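Local coordinates for uncharacterized conserved protein (Staphylococcus epidermidis, PDB 3FRM), which is of unknown function but carries a GNAT-type acetyltransferase domain, consistent with an acetyl-transferring activity that remains unproven, at residues Asp22-Tyr28 against Asn40-Thr46; Ile27-Pro31 against Met63-Gln67. All blocks are in the same frame, centred on the assembly; numbering follows the deposited sequence.

Contact 1: residues Asp22-Tyr28 against Asn40-Thr46; sequences DSRKAIY and NTWIYKT
Trp42 stands alongside Ile27, and Ile27 and Lys25 both cover one face of its indole. Ile27 CG1 stands 3.8 Å from the centroid of the Trp42 five-membered ring, only 12° off its normal, while Lys25 CD makes a second CH-pi contact over the six-membered ring. The Lys25 chain bends at chi2 (124°) as it passes over the indole, and again at chi4, where NZ meets Asp22 OD1 in a salt bridge of 2.7 Å. This is the tight part. On the other face of the sheet Ile43 CG1 packs against Tyr28 CE2 at 3.9 Å. Between the faces, Ala26 and Ile43 exchange two backbone hydrogen bonds, as do Tyr28 and Thr41.

The looser side lies at exposed Ser23, Lys45 and Thr46, where Arg24 O still accepts from the amides of Lys45 and Thr46. Asp22 OD2 takes two amides from opposite faces of its plane: Arg24 N closes an Asx turn, Lys25 N extends it to an Asx motif. Lys45 NZ reaches Asp22 O at 2.7 Å and also bridges to Glu21. Arg24, salt-bridged to Asp56 of helix 50-66, donates through NH2 to a water in the guanidinium plane, which donates in turn to Thr46 O. Strand segments 25-28 and 41-44, at 164° between their directions, form an antiparallel beta hairpin with a long connection, within a mixed sheet covered here by helix 50-66.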
ATOM      1  N   ASP A  22      -1.236 -20.039  25.181  1.00 17.91           N
ATOM      2  CA  ASP A  22      -1.913 -19.711  26.429  1.00 18.18           C
ATOM      3  C   ASP A  22      -2.688 -18.412  26.249  1.00 18.40           C
ATOM      4  O   ASP A  22      -2.879 -17.982  25.136  1.00 19.13           O
ATOM      5  CB  ASP A  22      -0.930 -19.636  27.578  1.00 17.40           C
ATOM      6  CG  ASP A  22       0.082 -18.536  27.410  1.00 18.92           C
ATOM      7  OD1 ASP A  22       1.232 -18.681  27.918  1.00 25.53           O
ATOM      8  OD2 ASP A  22      -0.241 -17.523  26.775  1.00 18.91           O
ATOM      9  N   SER A  23      -3.141 -17.772  27.310  1.00 18.99           N
ATOM     10  CA  SER A  23      -4.004 -16.621  27.088  1.00 19.51           C
ATOM     11  C   SER A  23      -3.259 -15.402  26.558  1.00 19.96           C
ATOM     12  O   SER A  23      -3.876 -14.529  25.947  1.00 20.03           O
ATOM     13  CB  SER A  23      -4.766 -16.233  28.330  1.00 19.52           C
ATOM     14  OG  SER A  23      -3.866 -15.684  29.267  1.00 18.62           O
ATOM     15  N   ARG A  24      -1.953 -15.326  26.756  1.00 19.19           N
ATOM     16  CA  ARG A  24      -1.286 -14.163  26.201  1.00 20.31           C
ATOM     17  C   ARG A  24      -0.643 -14.300  24.821  1.00 20.14           C
ATOM     18  O   ARG A  24      -0.543 -13.284  24.116  1.00 19.67           O
ATOM     19  CB  ARG A  24      -0.313 -13.470  27.186  1.00 21.22           C
ATOM     20  CG  ARG A  24       0.409 -14.311  28.145  1.00 22.72           C
ATOM     21  CD  ARG A  24       1.378 -13.432  28.969  1.00 26.23           C
ATOM     22  NE  ARG A  24       2.710 -14.021  28.948  1.00 28.13           N
ATOM     23  CZ  ARG A  24       3.741 -13.656  28.163  1.00 26.72           C
ATOM     24  NH1 ARG A  24       4.906 -14.309  28.269  1.00 24.57           N
ATOM     25  NH2 ARG A  24       3.655 -12.627  27.326  1.00 20.96           N
ATOM     26  N   LYS A  25      -0.225 -15.520  24.443  1.00 19.09           N
ATOM     27  CA  LYS A  25       0.589 -15.744  23.235  1.00 18.03           C
ATOM     28  C   LYS A  25       0.659 -17.191  22.720  1.00 16.70           C
ATOM     29  O   LYS A  25       0.576 -18.146  23.467  1.00 16.94           O
ATOM     30  CB  LYS A  25       2.017 -15.311  23.508  1.00 19.01           C
ATOM     31  CG  LYS A  25       2.550 -15.950  24.773  1.00 21.07           C
ATOM     32  CD  LYS A  25       3.780 -16.707  24.525  1.00 25.56           C
ATOM     33  CE  LYS A  25       4.492 -17.113  25.870  1.00 26.15           C
ATOM     34  NZ  LYS A  25       3.576 -17.764  26.851  1.00 28.88           N
ATOM     35  N   ALA A  26       0.840 -17.326  21.423  1.00 14.74           N
ATOM     36  CA  ALA A  26       1.090 -18.597  20.773  1.00 13.70           C
ATOM     37  C   ALA A  26       2.525 -18.498  20.310  1.00 13.41           C
ATOM     38  O   ALA A  26       2.912 -17.475  19.782  1.00 13.56           O
ATOM     39  CB  ALA A  26       0.135 -18.772  19.543  1.00 11.79           C
ATOM     40  N   ILE A  27       3.320 -19.525  20.538  1.00 13.76           N
ATOM     41  CA  ILE A  27       4.707 -19.576  20.037  1.00 14.15           C
ATOM     42  C   ILE A  27       4.853 -20.608  18.898  1.00 14.07           C
ATOM     43  O   ILE A  27       4.455 -21.738  19.068  1.00 14.50           O
ATOM     44  CB  ILE A  27       5.623 -20.003  21.140  1.00 13.81           C
ATOM     45  CG1 ILE A  27       5.601 -18.963  22.277  1.00 14.18           C
ATOM     46  CG2 ILE A  27       7.028 -20.327  20.593  1.00 13.37           C
ATOM     47  CD1 ILE A  27       6.691 -19.228  23.318  1.00 12.87           C
ATOM     48  N   TYR A  28       5.384 -20.212  17.741  1.00 14.45           N
ATOM     49  CA  TYR A  28       5.514 -21.103  16.597  1.00 13.35           C
ATOM     50  C   TYR A  28       7.004 -21.207  16.232  1.00 15.00           C
ATOM     51  O   TYR A  28       7.728 -20.220  16.247  1.00 14.07           O
ATOM     52  CB  TYR A  28       4.756 -20.521  15.434  1.00 13.92           C
ATOM     53  CG  TYR A  28       3.250 -20.633  15.542  1.00 13.29           C
ATOM     54  CD1 TYR A  28       2.574 -21.652  14.890  1.00 14.66           C
ATOM     55  CD2 TYR A  28       2.523 -19.747  16.313  1.00 15.56           C
ATOM     56  CE1 TYR A  28       1.180 -21.777  14.969  1.00 19.97           C
ATOM     57  CE2 TYR A  28       1.132 -19.866  16.431  1.00 19.12           C
ATOM     58  CZ  TYR A  28       0.474 -20.892  15.735  1.00 22.10           C
ATOM     59  OH  TYR A  28      -0.889 -21.046  15.814  1.00 32.49           O
ATOM     60  N   ASN A  40       8.626 -18.970  12.367  1.00 15.81           N
ATOM     61  CA  ASN A  40       9.314 -18.902  13.640  1.00 15.25           C
ATOM     62  C   ASN A  40       9.041 -17.572  14.370  1.00 15.32           C
ATOM     63  O   ASN A  40       9.740 -16.573  14.204  1.00 16.39           O
ATOM     64  CB  ASN A  40      10.815 -19.183  13.473  1.00 14.87           C
ATOM     65  CG  ASN A  40      11.118 -20.608  12.887  1.00 16.20           C
ATOM     66  OD1 ASN A  40      11.117 -21.599  13.620  1.00 20.73           O
ATOM     67  ND2 ASN A  40      11.436 -20.688  11.583  1.00 12.45           N
ATOM     68  N   THR A  41       8.024 -17.551  15.207  1.00 15.35           N
ATOM     69  CA  THR A  41       7.556 -16.269  15.674  1.00 16.13           C
ATOM     70  C   THR A  41       6.603 -16.430  16.857  1.00 16.01           C
ATOM     71  O   THR A  41       6.061 -17.501  17.093  1.00 15.32           O
ATOM     72  CB  THR A  41       6.861 -15.494  14.480  1.00 17.47           C
ATOM     73  OG1 THR A  41       6.790 -14.081  14.772  1.00 21.87           O
ATOM     74  CG2 THR A  41       5.482 -16.065  14.145  1.00 14.56           C
ATOM     75  N   TRP A  42       6.418 -15.344  17.599  1.00 15.89           N
ATOM     76  CA  TRP A  42       5.456 -15.280  18.640  1.00 15.80           C
ATOM     77  C   TRP A  42       4.234 -14.480  18.147  1.00 15.01           C
ATOM     78  O   TRP A  42       4.409 -13.394  17.621  1.00 13.25           O
ATOM     79  CB  TRP A  42       6.048 -14.507  19.813  1.00 16.05           C
ATOM     80  CG  TRP A  42       6.867 -15.264  20.724  1.00 19.44           C
ATOM     81  CD1 TRP A  42       7.869 -16.186  20.403  1.00 20.60           C
ATOM     82  CD2 TRP A  42       6.897 -15.115  22.143  1.00 18.78           C
ATOM     83  NE1 TRP A  42       8.469 -16.637  21.566  1.00 22.04           N
ATOM     84  CE2 TRP A  42       7.909 -15.991  22.640  1.00 20.08           C
ATOM     85  CE3 TRP A  42       6.180 -14.335  23.040  1.00 18.33           C
ATOM     86  CZ2 TRP A  42       8.192 -16.116  23.998  1.00 19.23           C
ATOM     87  CZ3 TRP A  42       6.468 -14.469  24.387  1.00 17.70           C
ATOM     88  CH2 TRP A  42       7.453 -15.364  24.852  1.00 16.39           C
ATOM     89  N   ILE A  43       3.027 -15.018  18.340  1.00 15.36           N
ATOM     90  CA  ILE A  43       1.786 -14.313  18.037  1.00 15.14           C
ATOM     91  C   ILE A  43       1.179 -13.912  19.393  1.00 16.16           C
ATOM     92  O   ILE A  43       0.701 -14.754  20.120  1.00 16.14           O
ATOM     93  CB  ILE A  43       0.797 -15.213  17.307  1.00 15.86           C
ATOM     94  CG1 ILE A  43       1.466 -16.008  16.165  1.00 16.56           C
ATOM     95  CG2 ILE A  43      -0.439 -14.429  16.757  1.00 12.96           C
ATOM     96  CD1 ILE A  43       2.042 -15.178  15.076  1.00 14.71           C
ATOM     97  N   TYR A  44       1.190 -12.636  19.752  1.00 16.69           N
ATOM     98  CA  TYR A  44       0.549 -12.241  21.013  1.00 17.20           C
ATOM     99  C   TYR A  44      -0.972 -12.278  20.875  1.00 18.59           C
ATOM    100  O   TYR A  44      -1.514 -11.928  19.828  1.00 19.09           O
ATOM    101  CB  TYR A  44       0.959 -10.832  21.464  1.00 16.32           C
ATOM    102  CG  TYR A  44       2.342 -10.703  22.076  1.00 17.14           C
ATOM    103  CD1 TYR A  44       2.627 -11.216  23.340  1.00 16.84           C
ATOM    104  CD2 TYR A  44       3.346 -10.035  21.417  1.00 18.26           C
ATOM    105  CE1 TYR A  44       3.864 -11.099  23.908  1.00 16.19           C
ATOM    106  CE2 TYR A  44       4.638  -9.898  22.016  1.00 21.70           C
ATOM    107  CZ  TYR A  44       4.867 -10.445  23.235  1.00 18.97           C
ATOM    108  OH  TYR A  44       6.089 -10.298  23.794  1.00 17.61           O
ATOM    109  N   LYS A  45      -1.639 -12.681  21.953  1.00 19.14           N
ATOM    110  CA  LYS A  45      -3.060 -12.556  22.103  1.00 19.66           C
ATOM    111  C   LYS A  45      -3.421 -11.364  22.998  1.00 19.70           C
ATOM    112  O   LYS A  45      -4.406 -10.663  22.741  1.00 19.81           O
ATOM    113  CB  LYS A  45      -3.614 -13.857  22.647  1.00 19.81           C
ATOM    114  CG  LYS A  45      -3.642 -14.906  21.527  1.00 21.99           C
ATOM    115  CD  LYS A  45      -3.532 -16.358  21.995  1.00 21.58           C
ATOM    116  CE  LYS A  45      -4.896 -16.937  22.288  1.00 22.00           C
ATOM    117  NZ  LYS A  45      -4.737 -18.150  23.143  1.00 25.06           N
ATOM    118  N   THR A  46      -2.604 -11.096  24.008  1.00 19.39           N
ATOM    119  CA  THR A  46      -2.750  -9.861  24.788  1.00 19.70           C
ATOM    120  C   THR A  46      -1.440  -9.060  24.833  1.00 19.07           C
ATOM    121  O   THR A  46      -0.369  -9.611  24.818  1.00 19.77           O
ATOM    122  CB  THR A  46      -3.285 -10.127  26.197  1.00 18.89           C
ATOM    123  OG1 THR A  46      -2.471 -11.144  26.791  1.00 20.32           O
ATOM    124  CG2 THR A  46      -4.710 -10.627  26.121  1.00 19.13           C
TER
HETATM  125  O   HOH W   1       1.725 -10.578  26.580  1.00 14.54           O

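Contact 2: residues Ile27-Pro31 against Met63-Gln67; sequences IYLLP and MHLNQ
Helix-on-sheet packing brings the C-terminal end of helix 50-66 down on the end of strand 25-29, where the chain leaves the sheet at Leu30 and Pro31. Leu29 is the central side chain, pointing toward the helix among selenomethionine Met63, His64 and Gln67. The Met63 chain runs extended to SE and then bends at chi3 (60°), which brings its methyl CE to Ile27 CG2 at 3.9 Å. CE also adjoins the Leu29 branches, but its modelled approach to Leu29 CD2 is too close to be relied on. Leu29 CD1 further lies in the plane of the His64 imidazole, at its edge, 3.9 Å from His64 NE2. This nitrogen is buried without a polar partner in the model, whereas His64 ND1 bonds to His71 O.

Gln67, the first residue to leave helical geometry, reaches across with its chain extended beyond CG. Its amide oxygen OE1 comes to 3.2 Å from Pro31 CA and 3.3 Å from Pro31 CG, and to 3.6 Å from Leu29 CG, all carbon neighbours. The polar hold on the amide comes instead through NE2, which bonds to Asn40 and to Ser69 OG. No direct hydrogen bond joins the two segments, but one water donates to Pro31 O and to Gln67 O, at 2.7 Å from each. This is the packing of a helix C-terminus on the sheet of an alpha/beta fold.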
ATOM      1  N   ILE A  27       3.320 -19.525  20.538  1.00 13.76           N
ATOM      2  CA  ILE A  27       4.707 -19.576  20.037  1.00 14.15           C
ATOM      3  C   ILE A  27       4.853 -20.608  18.898  1.00 14.07           C
ATOM      4  O   ILE A  27       4.455 -21.738  19.068  1.00 14.50           O
ATOM      5  CB  ILE A  27       5.623 -20.003  21.140  1.00 13.81           C
ATOM      6  CG1 ILE A  27       5.601 -18.963  22.277  1.00 14.18           C
ATOM      7  CG2 ILE A  27       7.028 -20.327  20.593  1.00 13.37           C
ATOM      8  CD1 ILE A  27       6.691 -19.228  23.318  1.00 12.87           C
ATOM      9  N   TYR A  28       5.384 -20.212  17.741  1.00 14.45           N
ATOM     10  CA  TYR A  28       5.514 -21.103  16.597  1.00 13.35           C
ATOM     11  C   TYR A  28       7.004 -21.207  16.232  1.00 15.00           C
ATOM     12  O   TYR A  28       7.728 -20.220  16.247  1.00 14.07           O
ATOM     13  CB  TYR A  28       4.756 -20.521  15.434  1.00 13.92           C
ATOM     14  CG  TYR A  28       3.250 -20.633  15.542  1.00 13.29           C
ATOM     15  CD1 TYR A  28       2.574 -21.652  14.890  1.00 14.66           C
ATOM     16  CD2 TYR A  28       2.523 -19.747  16.313  1.00 15.56           C
ATOM     17  CE1 TYR A  28       1.180 -21.777  14.969  1.00 19.97           C
ATOM     18  CE2 TYR A  28       1.132 -19.866  16.431  1.00 19.12           C
ATOM     19  CZ  TYR A  28       0.474 -20.892  15.735  1.00 22.10           C
ATOM     20  OH  TYR A  28      -0.889 -21.046  15.814  1.00 32.49           O
ATOM     21  N   LEU A  29       7.417 -22.418  15.873  1.00 15.73           N
ATOM     22  CA  LEU A  29       8.712 -22.774  15.445  1.00 16.66           C
ATOM     23  C   LEU A  29       8.575 -23.861  14.376  1.00 17.63           C
ATOM     24  O   LEU A  29       7.620 -24.649  14.407  1.00 17.21           O
ATOM     25  CB  LEU A  29       9.427 -23.408  16.615  1.00 16.43           C
ATOM     26  CG  LEU A  29      10.459 -22.743  17.509  1.00 18.54           C
ATOM     27  CD1 LEU A  29      10.206 -21.302  17.815  1.00 19.73           C
ATOM     28  CD2 LEU A  29      10.436 -23.566  18.756  1.00 18.92           C
ATOM     29  N   LEU A  30       9.563 -23.931  13.481  1.00 17.85           N
ATOM     30  CA  LEU A  30       9.692 -25.001  12.554  1.00 19.69           C
ATOM     31  C   LEU A  30      11.183 -25.379  12.547  1.00 21.72           C
ATOM     32  O   LEU A  30      11.978 -24.899  11.721  1.00 21.85           O
ATOM     33  CB  LEU A  30       9.207 -24.587  11.178  1.00 19.74           C
ATOM     34  CG  LEU A  30       9.074 -25.677  10.093  1.00 22.04           C
ATOM     35  CD1 LEU A  30       8.133 -26.795  10.478  1.00 20.02           C
ATOM     36  CD2 LEU A  30       8.556 -25.093   8.760  1.00 22.57           C
ATOM     37  N   PRO A  31      11.572 -26.247  13.491  1.00 22.30           N
ATOM     38  CA  PRO A  31      12.956 -26.585  13.765  1.00 22.97           C
ATOM     39  C   PRO A  31      13.781 -27.101  12.564  1.00 23.22           C
ATOM     40  O   PRO A  31      14.973 -26.806  12.487  1.00 22.92           O
ATOM     41  CB  PRO A  31      12.838 -27.607  14.899  1.00 22.67           C
ATOM     42  CG  PRO A  31      11.589 -27.178  15.629  1.00 22.00           C
ATOM     43  CD  PRO A  31      10.654 -26.777  14.519  1.00 23.15           C
HETATM   44  N   MSE A  63      15.356 -19.765  22.374  1.00 24.32           N
HETATM   45  CA  MSE A  63      14.782 -20.766  21.507  1.00 24.15           C
HETATM   46  C   MSE A  63      15.400 -20.727  20.141  1.00 22.77           C
HETATM   47  O   MSE A  63      15.772 -21.752  19.593  1.00 23.99           O
HETATM   48  CB  MSE A  63      13.276 -20.570  21.378  1.00 24.31           C
HETATM   49  CG  MSE A  63      12.624 -20.935  22.651  1.00 27.98           C
HETATM   50 SE   MSE A  63      10.685 -21.021  22.677  0.80 39.94          SE
HETATM   51  CE  MSE A  63      10.257 -22.390  21.362  1.00 34.21           C
ATOM     52  N   HIS A  64      15.477 -19.538  19.577  1.00 20.93           N
ATOM     53  CA  HIS A  64      15.833 -19.421  18.204  1.00 18.59           C
ATOM     54  C   HIS A  64      17.279 -19.815  18.040  1.00 18.15           C
ATOM     55  O   HIS A  64      17.608 -20.656  17.150  1.00 17.20           O
ATOM     56  CB  HIS A  64      15.526 -18.016  17.707  1.00 18.37           C
ATOM     57  CG  HIS A  64      14.088 -17.813  17.304  1.00 17.88           C
ATOM     58  ND1 HIS A  64      13.651 -16.680  16.653  1.00 14.61           N
ATOM     59  CD2 HIS A  64      13.001 -18.618  17.420  1.00 15.95           C
ATOM     60  CE1 HIS A  64      12.358 -16.797  16.392  1.00 17.10           C
ATOM     61  NE2 HIS A  64      11.939 -17.956  16.856  1.00 14.86           N
ATOM     62  N   LEU A  65      18.160 -19.274  18.895  1.00 17.34           N
ATOM     63  CA  LEU A  65      19.572 -19.658  18.765  1.00 16.83           C
ATOM     64  C   LEU A  65      19.781 -21.161  18.953  1.00 16.68           C
ATOM     65  O   LEU A  65      20.658 -21.758  18.350  1.00 15.24           O
ATOM     66  CB  LEU A  65      20.466 -18.881  19.724  1.00 17.03           C
ATOM     67  CG  LEU A  65      20.685 -17.428  19.329  1.00 19.45           C
ATOM     68  CD1 LEU A  65      21.427 -16.679  20.466  1.00 16.76           C
ATOM     69  CD2 LEU A  65      21.498 -17.386  18.023  1.00 19.95           C
ATOM     70  N   ASN A  66      18.984 -21.774  19.829  1.00 16.56           N
ATOM     71  CA  ASN A  66      19.073 -23.219  20.012  1.00 16.19           C
ATOM     72  C   ASN A  66      18.855 -24.050  18.721  1.00 16.08           C
ATOM     73  O   ASN A  66      19.455 -25.101  18.580  1.00 15.47           O
ATOM     74  CB  ASN A  66      18.139 -23.657  21.123  1.00 16.70           C
ATOM     75  CG  ASN A  66      18.216 -25.145  21.411  1.00 17.50           C
ATOM     76  OD1 ASN A  66      19.206 -25.652  21.959  1.00 15.68           O
ATOM     77  ND2 ASN A  66      17.129 -25.850  21.082  1.00 20.84           N
ATOM     78  N   GLN A  67      18.003 -23.584  17.805  1.00 15.39           N
ATOM     79  CA  GLN A  67      17.764 -24.289  16.549  1.00 15.10           C
ATOM     80  C   GLN A  67      18.461 -23.569  15.403  1.00 15.68           C
ATOM     81  O   GLN A  67      18.142 -23.824  14.259  1.00 15.43           O
ATOM     82  CB  GLN A  67      16.230 -24.460  16.244  1.00 14.87           C
ATOM     83  CG  GLN A  67      15.428 -23.146  16.077  1.00 13.05           C
ATOM     84  CD  GLN A  67      13.938 -23.330  15.664  1.00 16.38           C
ATOM     85  OE1 GLN A  67      13.287 -24.327  16.028  1.00 17.34           O
ATOM     86  NE2 GLN A  67      13.387 -22.343  14.933  1.00 11.38           N
TER
HETATM   87  O   HOH W   2      17.472 -26.220  13.317  1.00 10.37           O

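Overall arrangement
Contacts 1 and 2 start from the same strand, 25-29, and their centres lie about 13 Å apart. Contact 1 pairs that strand with its sheet neighbour 41-44; contact 2 packs the C-terminal end of the strand against the end of helix 50-66, the helix that follows 41-44 in the chain. Ile27 serves both, meeting Trp42 in one and Met63 in the other. Asn40 joins them directly: its OD1 is 2.7 Å from Gln67 NE2 and 2.8 Å from Leu30 N, both probable hydrogen bonds. Both contacts belong to the DUF5613 region, on the same side of the chain's centre. The sodium site at Tyr159, Asn160, Asp162 and Ile164 involves none of their residues.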